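Local structure of endoglucanase FnCel5A (Fervidobacterium nodosum, 3NCO) at residues K78-L81 and D82-H86. The protein probably hydrolyses internal beta-1,4-glucosidic bonds of cellulose, as a glycoside hydrolase family 5 endoglucanase. Numbering follows the deposited sequence.
Sequences KFFL and DRVKH
Lys78 and Asp82 form an i to i+4 salt bridge, Lys78 NZ lying 2.7 Å from Asp82 OD2. The lysine chain runs extended to CE and then bends (chi4 -60°), which brings NZ round to the syn lone pair of OD2, on the side of the other oxygen, while CG lies alongside OD2. The backbone joins the same pair, Asp82 N donating to Lys78 O at 2.8 Å. An alanine in place of Asp82 would probably leave the ammonium of Lys78 without its carboxylate mate and free to swing. Three further backbone hydrogen bonds continue the alpha-helical pattern, from Arg83, Val84 and Lys85 N to Phe79, Phe80 and Leu81 O. Arg83 carries its guanidinium away from Lys78-Leu81, NE in a salt bridge with Glu35 and NH2 hydrogen-bonded to Ile42 O. On the buried side, CG2 of Val84 sits over one face of the Phe80 ring in a CH-pi contact, 4.2 Å from the centroid; the ring also stacks with His67. Leu81 CG meets the aliphatic CD of Lys85 at 4.1 Å, and both side chains touch Phe130 of helix 112-130. This is the amphipathic first half of helix 78-93, linking parallel strands 57-60 and 97-101 in a beta-alpha-beta unit of the TIM barrel.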
loop_
_atom_site.group_PDB
_atom_site.type_symbol
_atom_site.label_atom_id
_atom_site.label_comp_id
_atom_site.label_asym_id
_atom_site.label_seq_id
_atom_site.Cartn_x
_atom_site.Cartn_y
_atom_site.Cartn_z
ATOM N N LYS A 78 -14.184 16.614 11.081
ATOM C CA LYS A 78 -13.039 17.099 11.866
ATOM C C LYS A 78 -12.417 16.015 12.782
ATOM O O LYS A 78 -11.184 15.831 12.850
ATOM C CB LYS A 78 -13.422 18.339 12.684
ATOM C CG LYS A 78 -12.295 18.752 13.622
ATOM C CD LYS A 78 -12.563 20.121 14.247
ATOM C CE LYS A 78 -11.296 20.705 14.948
ATOM N NZ LYS A 78 -10.735 19.886 16.070
ATOM N N PHE A 79 -13.267 15.271 13.457
ATOM C CA PHE A 79 -12.795 14.256 14.380
ATOM C C PHE A 79 -11.930 13.239 13.637
ATOM O O PHE A 79 -10.902 12.762 14.149
ATOM C CB PHE A 79 -13.976 13.533 15.042
ATOM C CG PHE A 79 -13.562 12.356 15.891
ATOM C CD1 PHE A 79 -13.218 12.549 17.239
ATOM C CD2 PHE A 79 -13.491 11.063 15.345
ATOM C CE1 PHE A 79 -12.813 11.467 18.042
ATOM C CE2 PHE A 79 -13.080 9.975 16.134
ATOM C CZ PHE A 79 -12.738 10.180 17.481
ATOM N N PHE A 80 -12.343 12.881 12.424
ATOM C CA PHE A 80 -11.593 11.856 11.659
ATOM C C PHE A 80 -10.256 12.391 11.129
ATOM O O PHE A 80 -9.218 11.701 11.206
ATOM C CB PHE A 80 -12.430 11.325 10.499
ATOM C CG PHE A 80 -11.794 10.141 9.853
ATOM C CD1 PHE A 80 -11.798 8.926 10.509
ATOM C CD2 PHE A 80 -11.199 10.246 8.611
ATOM C CE1 PHE A 80 -11.212 7.817 9.929
ATOM C CE2 PHE A 80 -10.615 9.156 8.004
ATOM C CZ PHE A 80 -10.586 7.932 8.662
ATOM N N LEU A 81 -10.272 13.620 10.603
ATOM C CA LEU A 81 -9.041 14.224 10.163
ATOM C C LEU A 81 -8.081 14.330 11.366
ATOM O O LEU A 81 -6.877 14.021 11.260
ATOM C CB LEU A 81 -9.331 15.630 9.598
ATOM C CG LEU A 81 -8.092 16.384 9.053
ATOM C CD1 LEU A 81 -7.295 15.555 8.009
ATOM C CD2 LEU A 81 -8.538 17.741 8.479
ATOM N N ASP A 82 -8.619 14.722 12.526
ATOM C CA ASP A 82 -7.790 14.845 13.734
ATOM C C ASP A 82 -7.164 13.503 14.115
ATOM O O ASP A 82 -5.999 13.438 14.499
ATOM C CB ASP A 82 -8.608 15.404 14.886
ATOM C CG ASP A 82 -8.892 16.880 14.716
ATOM O OD1 ASP A 82 -8.298 17.508 13.805
ATOM O OD2 ASP A 82 -9.688 17.409 15.526
ATOM N N ARG A 83 -7.954 12.457 13.978
ATOM C CA ARG A 83 -7.471 11.098 14.246
ATOM C C ARG A 83 -6.310 10.722 13.321
ATOM O O ARG A 83 -5.269 10.187 13.798
ATOM C CB ARG A 83 -8.630 10.081 14.021
ATOM C CG ARG A 83 -8.271 8.586 14.206
ATOM C CD ARG A 83 -7.611 8.284 15.532
ATOM N NE ARG A 83 -7.213 6.888 15.571
ATOM C CZ ARG A 83 -6.344 6.380 16.438
ATOM N NH1 ARG A 83 -5.786 7.162 17.378
ATOM N NH2 ARG A 83 -6.037 5.064 16.356
ATOM N N VAL A 84 -6.517 10.918 12.002
ATOM C CA VAL A 84 -5.437 10.572 11.058
ATOM C C VAL A 84 -4.156 11.400 11.367
ATOM O O VAL A 84 -3.025 10.876 11.331
ATOM C CB VAL A 84 -5.912 10.669 9.572
ATOM C CG1 VAL A 84 -4.790 10.328 8.611
ATOM C CG2 VAL A 84 -7.046 9.697 9.333
ATOM N N LYS A 85 -4.351 12.684 11.648
ATOM C CA LYS A 85 -3.205 13.559 11.988
ATOM C C LYS A 85 -2.509 13.034 13.226
ATOM O O LYS A 85 -1.270 13.050 13.316
ATOM C CB LYS A 85 -3.621 15.007 12.231
ATOM C CG LYS A 85 -3.913 15.768 10.970
ATOM C CD LYS A 85 -4.628 17.088 11.197
ATOM C CE LYS A 85 -3.684 18.246 11.509
ATOM N NZ LYS A 85 -4.472 19.535 11.410
ATOM N N HIS A 86 -3.292 12.614 14.210
ATOM C CA HIS A 86 -2.673 12.029 15.400
ATOM C C HIS A 86 -1.838 10.791 15.059
ATOM O O HIS A 86 -0.690 10.638 15.487
ATOM C CB HIS A 86 -3.705 11.679 16.459
ATOM C CG HIS A 86 -3.137 10.859 17.573
ATOM N ND1 HIS A 86 -2.376 11.411 18.590
ATOM C CD2 HIS A 86 -3.140 9.522 17.780
ATOM C CE1 HIS A 86 -1.980 10.444 19.410
ATOM N NE2 HIS A 86 -2.433 9.285 18.938
#